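PDB 4RAJ: heme oxygenase from Chlamydomonas reinhardtii, which probably cleaves heme oxidatively to biliverdin, releasing iron and carbon monoxide, as heme oxygenases do. Local coordinates for residues Y145-A150 with G219-I224; E126-S131 with L141-T146. One frame throughout, in Å; residues are numbered along the deposited sequence.

How the contacts relate
Both contacts sit on helix 140-151, one on each of two consecutive turns, with their centres about 9 Å apart. Contact 2 comes first along the chain: it ties helix 120-135 to residues 141-146 of the helix that follows it. Their segments overlap at Tyr-145 and Thr-146, but the touching residues are His-143 and, one turn on, Gln-147, which reaches the distant helix 204-227. Helix 140-151 is thus held by a near neighbour in sequence and by a late helix of the all-helical heme oxygenase domain. Tyr-125 OH, on helix 120-135, bonds both Gln-147 NE2 and His-143 ND1 and so links the two contacts. They also touch where His-220 NE2 packs 4.0 Å from His-128 CD2.

Contact 1 of 2, residues Y145-A150 with G219-I224; sequences YTQHLA and GHNNAI
Gln-147 and Asn-221 meet amide to amide, each group giving one N-H and taking one in return. Gln-147 NE2 reaches Asn-221 OD1 at 2.8 Å, and Asn-221 ND2 answers to Gln-147 OE1 at 2.9 Å; both bonds are nearly straight at hydrogen. The ring of bonds is not flat, because the amide planes are turned 44° from each other. Each acceptor lies close to the plane of the amide that donates to it, while each donor comes in tilted from the plane of the carbonyl it meets. Gln-147 gets there by a bend at chi2 (-75°), which swings the amide toward helix 204-227. Asn-221 is shorter and starts from a bond already aimed at the other helix, with CG anti to the carbonyl carbon (chi1 -81°). The CA atoms of the pair remain 9.1 Å apart, so the polar ends alone bridge the two segments. This link lies near the middle of the helical heme oxygenase fold, between helices 140-151 and 204-227. Thr-146, Gln-147, Ala-150 and Asn-221 line a pocket that holds a polyether, probably from the crystallisation liquor, which accepts a hydrogen bond from Asn-221 ND2. Gln-147 NE2 also bonds Tyr-125 OH on helix 120-135, so both amide nitrogens are doubly engaged. A leucine in place of Gln-147 would probably leave Asn-221 OD1 without its donor and Tyr-125 OH without its amide partner, with the Asn-221 amide less fixed in rotation. Phe-64 and Phe-60 of helix 50-76 pack against Gln-147 and Asn-221 respectively.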
loop_
_atom_site.group_PDB
_atom_site.type_symbol
_atom_site.label_atom_id
_atom_site.label_comp_id
_atom_site.label_asym_id
_atom_site.label_seq_id
_atom_site.Cartn_x
_atom_site.Cartn_y
_atom_site.Cartn_z
ATOM N N TYR A 145 -4.140 -3.441 6.285
ATOM C CA TYR A 145 -4.953 -4.523 5.738
ATOM C C TYR A 145 -5.205 -4.305 4.248
ATOM O O TYR A 145 -5.070 -5.231 3.438
ATOM C CB TYR A 145 -6.289 -4.653 6.503
ATOM C CG TYR A 145 -7.195 -5.718 5.926
ATOM C CD1 TYR A 145 -6.845 -7.060 5.996
ATOM C CD2 TYR A 145 -8.406 -5.390 5.326
ATOM C CE1 TYR A 145 -7.664 -8.049 5.469
ATOM C CE2 TYR A 145 -9.239 -6.379 4.799
ATOM C CZ TYR A 145 -8.857 -7.707 4.875
ATOM O OH TYR A 145 -9.662 -8.701 4.358
ATOM N N THR A 146 -5.514 -3.061 3.894
ATOM C CA THR A 146 -5.827 -2.674 2.528
ATOM C C THR A 146 -4.612 -2.594 1.605
ATOM O O THR A 146 -4.631 -3.133 0.501
ATOM C CB THR A 146 -6.511 -1.301 2.495
ATOM O OG1 THR A 146 -7.623 -1.292 3.414
ATOM C CG2 THR A 146 -7.000 -0.973 1.088
ATOM N N GLN A 147 -3.579 -1.898 2.070
ATOM C CA GLN A 147 -2.412 -1.550 1.258
ATOM C C GLN A 147 -1.377 -2.660 1.224
ATOM O O GLN A 147 -0.984 -3.129 0.160
ATOM C CB GLN A 147 -1.759 -0.269 1.792
ATOM C CG GLN A 147 -2.716 0.952 1.905
ATOM C CD GLN A 147 -3.038 1.566 0.563
ATOM O OE1 GLN A 147 -2.746 0.986 -0.480
ATOM N NE2 GLN A 147 -3.635 2.764 0.576
ATOM N N HIS A 148 -0.915 -3.076 2.394
ATOM C CA HIS A 148 0.188 -4.029 2.424
ATOM C C HIS A 148 -0.205 -5.407 1.939
ATOM O O HIS A 148 0.599 -6.110 1.337
ATOM C CB HIS A 148 0.756 -4.125 3.830
ATOM C CG HIS A 148 1.557 -2.935 4.222
ATOM N ND1 HIS A 148 0.991 -1.815 4.792
ATOM C CD2 HIS A 148 2.884 -2.683 4.121
ATOM C CE1 HIS A 148 1.939 -0.925 5.032
ATOM N NE2 HIS A 148 3.095 -1.424 4.630
ATOM N N LEU A 149 -1.440 -5.804 2.198
ATOM C CA LEU A 149 -1.839 -7.161 1.857
ATOM C C LEU A 149 -2.129 -7.273 0.357
ATOM O O LEU A 149 -1.931 -8.329 -0.246
ATOM C CB LEU A 149 -3.044 -7.596 2.707
ATOM C CG LEU A 149 -2.668 -8.357 3.992
ATOM C CD1 LEU A 149 -1.674 -7.596 4.858
ATOM C CD2 LEU A 149 -3.897 -8.729 4.812
ATOM N N ALA A 150 -2.541 -6.173 -0.258
ATOM C CA ALA A 150 -2.738 -6.161 -1.709
ATOM C C ALA A 150 -1.400 -6.275 -2.443
ATOM O O ALA A 150 -1.310 -6.957 -3.468
ATOM C CB ALA A 150 -3.490 -4.903 -2.140
ATOM N N GLY A 219 -10.518 4.805 -1.444
ATOM C CA GLY A 219 -10.870 6.132 -1.917
ATOM C C GLY A 219 -9.649 6.995 -2.181
ATOM O O GLY A 219 -9.557 7.664 -3.227
ATOM N N HIS A 220 -8.713 6.983 -1.233
ATOM C CA HIS A 220 -7.480 7.745 -1.377
ATOM C C HIS A 220 -6.669 7.234 -2.565
ATOM O O HIS A 220 -6.138 8.021 -3.353
ATOM C CB HIS A 220 -6.656 7.672 -0.093
ATOM C CG HIS A 220 -7.157 8.568 0.999
ATOM N ND1 HIS A 220 -7.048 9.942 0.940
ATOM C CD2 HIS A 220 -7.759 8.287 2.181
ATOM C CE1 HIS A 220 -7.572 10.469 2.035
ATOM N NE2 HIS A 220 -8.005 9.485 2.807
ATOM N N ASN A 221 -6.536 5.908 -2.664
ATOM C CA ASN A 221 -5.766 5.309 -3.741
ATOM C C ASN A 221 -6.344 5.699 -5.082
ATOM O O ASN A 221 -5.616 6.040 -6.006
ATOM C CB ASN A 221 -5.730 3.780 -3.613
ATOM C CG ASN A 221 -4.704 3.307 -2.610
ATOM O OD1 ASN A 221 -4.160 4.102 -1.851
ATOM N ND2 ASN A 221 -4.436 2.006 -2.598
ATOM N N ASN A 222 -7.665 5.666 -5.189
ATOM C CA ASN A 222 -8.290 5.991 -6.477
ATOM C C ASN A 222 -8.041 7.448 -6.858
ATOM O O ASN A 222 -7.769 7.760 -8.015
ATOM C CB ASN A 222 -9.785 5.679 -6.429
ATOM C CG ASN A 222 -10.058 4.190 -6.441
ATOM O OD1 ASN A 222 -9.129 3.378 -6.539
ATOM N ND2 ASN A 222 -11.327 3.816 -6.326
ATOM N N ALA A 223 -8.094 8.324 -5.861
ATOM C CA ALA A 223 -7.847 9.747 -6.057
ATOM C C ALA A 223 -6.424 9.992 -6.532
ATOM O O ALA A 223 -6.184 10.806 -7.421
ATOM C CB ALA A 223 -8.112 10.505 -4.761
ATOM N N ILE A 224 -5.482 9.283 -5.926
ATOM C CA ILE A 224 -4.063 9.413 -6.263
ATOM C C ILE A 224 -3.794 8.906 -7.686
ATOM O O ILE A 224 -3.083 9.542 -8.474
ATOM C CB ILE A 224 -3.211 8.670 -5.233
ATOM C CG1 ILE A 224 -3.340 9.375 -3.873
ATOM C CG2 ILE A 224 -1.753 8.594 -5.655
ATOM C CD1 ILE A 224 -2.763 8.590 -2.696
#

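Contact 2 of 2, residues E126-S131 with L141-T146; sequences EAHLAS and LAHVYT
His-143 reaches from helix 140-151 to helix 120-135 and puts its imidazole against Leu-129 and His-128. More of its surface is buried here than of either partner. Its side chain leaves the backbone toward the other helix, CG anti to the carbonyl carbon (chi1 -64°), which carries the ring out to its partners. Leu-129 touches with one branch: CD2 lies 3.5 Å from His-143 ND1 and 4.0 Å from His-143 CE1, approaching the ring obliquely. The CA atoms of Leu-129 and His-143 stay 8.8 Å apart. His-128 takes a different torsion, CG anti to its own N at chi1 -178°, and offers its rim. His-143 CE1 sits at that edge, in the plane of the His-128 ring, 3.9 Å from His-128 CD2. Neither imidazole covers the other's face; the centroids are 5.8 Å apart and the planes 41° from parallel, a rim-to-rim meeting and not a stack. The contact joins two successive helices of the heme oxygenase domain, and helix 50-76 adds Ala-66 against Leu-129 and Leu-67 against His-143. Glu-213 OE1, on helix 204-227, is hydrogen-bonded to NE2 of both histidines, while His-143 ND1 bonds Tyr-125 OH on helix 120-135, a second, polar tie between the same two helices. Both NE2 atoms probably donate to the one carboxylate oxygen, which explains how His-128 NE2 and His-143 NE2 can lie 4.2 Å apart; His-143 ND1 is then likely to accept from Tyr-125 OH, consistent with a neutral ring, while the carboxylate would probably stabilise any positive charge on His-128.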
loop_
_atom_site.group_PDB
_atom_site.type_symbol
_atom_site.label_atom_id
_atom_site.label_comp_id
_atom_site.label_asym_id
_atom_site.label_seq_id
_atom_site.Cartn_x
_atom_site.Cartn_y
_atom_site.Cartn_z
ATOM N N GLU A 126 -1.319 11.542 2.831
ATOM C CA GLU A 126 -0.174 11.672 3.739
ATOM C C GLU A 126 -0.566 12.344 5.058
ATOM O O GLU A 126 -0.158 11.911 6.137
ATOM C CB GLU A 126 0.941 12.471 3.079
ATOM C CG GLU A 126 1.682 11.740 1.961
ATOM C CD GLU A 126 2.723 12.636 1.321
ATOM O OE1 GLU A 126 2.444 13.846 1.179
ATOM O OE2 GLU A 126 3.819 12.144 0.991
ATOM N N ALA A 127 -1.356 13.405 4.954
ATOM C CA ALA A 127 -1.807 14.155 6.122
ATOM C C ALA A 127 -2.730 13.307 6.982
ATOM O O ALA A 127 -2.629 13.307 8.214
ATOM C CB ALA A 127 -2.505 15.431 5.686
ATOM N N HIS A 128 -3.613 12.564 6.323
ATOM C CA HIS A 128 -4.559 11.706 7.024
ATOM C C HIS A 128 -3.843 10.612 7.809
ATOM O O HIS A 128 -4.175 10.347 8.963
ATOM C CB HIS A 128 -5.545 11.078 6.042
ATOM C CG HIS A 128 -6.570 10.213 6.703
ATOM N ND1 HIS A 128 -7.480 10.707 7.612
ATOM C CD2 HIS A 128 -6.820 8.888 6.602
ATOM C CE1 HIS A 128 -8.252 9.722 8.038
ATOM N NE2 HIS A 128 -7.876 8.610 7.436
ATOM N N LEU A 129 -2.866 9.968 7.180
ATOM C CA LEU A 129 -2.098 8.923 7.845
ATOM C C LEU A 129 -1.326 9.461 9.047
ATOM O O LEU A 129 -1.288 8.825 10.110
ATOM C CB LEU A 129 -1.126 8.265 6.854
ATOM C CG LEU A 129 -1.817 7.441 5.768
ATOM C CD1 LEU A 129 -0.849 7.026 4.652
ATOM C CD2 LEU A 129 -2.453 6.209 6.387
ATOM N N ALA A 130 -0.704 10.624 8.873
ATOM C CA ALA A 130 0.033 11.256 9.966
ATOM C C ALA A 130 -0.906 11.554 11.129
ATOM O O ALA A 130 -0.560 11.343 12.298
ATOM C CB ALA A 130 0.711 12.530 9.494
ATOM N N SER A 131 -2.102 12.028 10.797
ATOM C CA SER A 131 -3.095 12.360 11.802
ATOM C C SER A 131 -3.576 11.113 12.542
ATOM O O SER A 131 -3.799 11.159 13.748
ATOM C CB SER A 131 -4.278 13.085 11.168
ATOM O OG SER A 131 -5.149 13.593 12.163
ATOM N N LEU A 141 -4.074 0.105 11.219
ATOM C CA LEU A 141 -4.071 -1.322 10.902
ATOM C C LEU A 141 -5.063 -1.653 9.795
ATOM O O LEU A 141 -4.863 -2.615 9.050
ATOM C CB LEU A 141 -4.355 -2.157 12.165
ATOM C CG LEU A 141 -3.324 -2.093 13.300
ATOM C CD1 LEU A 141 -3.892 -2.740 14.564
ATOM C CD2 LEU A 141 -2.010 -2.767 12.920
ATOM N N ALA A 142 -6.112 -0.835 9.659
ATOM C CA ALA A 142 -7.047 -0.975 8.558
ATOM C C ALA A 142 -6.371 -0.615 7.253
ATOM O O ALA A 142 -6.679 -1.196 6.210
ATOM C CB ALA A 142 -8.290 -0.092 8.781
ATOM N N HIS A 143 -5.453 0.345 7.299
ATOM C CA HIS A 143 -4.741 0.702 6.085
ATOM C C HIS A 143 -3.648 -0.292 5.721
ATOM O O HIS A 143 -3.351 -0.481 4.536
ATOM C CB HIS A 143 -4.157 2.111 6.166
ATOM C CG HIS A 143 -5.192 3.183 6.278
ATOM N ND1 HIS A 143 -5.185 4.290 5.461
ATOM C CD2 HIS A 143 -6.159 3.403 7.198
ATOM C CE1 HIS A 143 -6.196 5.076 5.784
ATOM N NE2 HIS A 143 -6.789 4.572 6.851
ATOM N N VAL A 144 -3.060 -0.920 6.724
ATOM C CA VAL A 144 -2.168 -2.044 6.477
ATOM C C VAL A 144 -2.939 -3.158 5.782
ATOM O O VAL A 144 -2.467 -3.738 4.803
ATOM C CB VAL A 144 -1.562 -2.587 7.785
ATOM C CG1 VAL A 144 -0.767 -3.879 7.519
ATOM C CG2 VAL A 144 -0.681 -1.535 8.431
ATOM N N TYR A 145 -4.140 -3.441 6.285
ATOM C CA TYR A 145 -4.953 -4.523 5.738
ATOM C C TYR A 145 -5.205 -4.305 4.248
ATOM O O TYR A 145 -5.070 -5.231 3.438
ATOM C CB TYR A 145 -6.289 -4.653 6.503
ATOM C CG TYR A 145 -7.195 -5.718 5.926
ATOM C CD1 TYR A 145 -6.845 -7.060 5.996
ATOM C CD2 TYR A 145 -8.406 -5.390 5.326
ATOM C CE1 TYR A 145 -7.664 -8.049 5.469
ATOM C CE2 TYR A 145 -9.239 -6.379 4.799
ATOM C CZ TYR A 145 -8.857 -7.707 4.875
ATOM O OH TYR A 145 -9.662 -8.701 4.358
ATOM N N THR A 146 -5.514 -3.061 3.894
ATOM C CA THR A 146 -5.827 -2.674 2.528
ATOM C C THR A 146 -4.612 -2.594 1.605
ATOM O O THR A 146 -4.631 -3.133 0.501
ATOM C CB THR A 146 -6.511 -1.301 2.495
ATOM O OG1 THR A 146 -7.623 -1.292 3.414
ATOM C CG2 THR A 146 -7.000 -0.973 1.088
#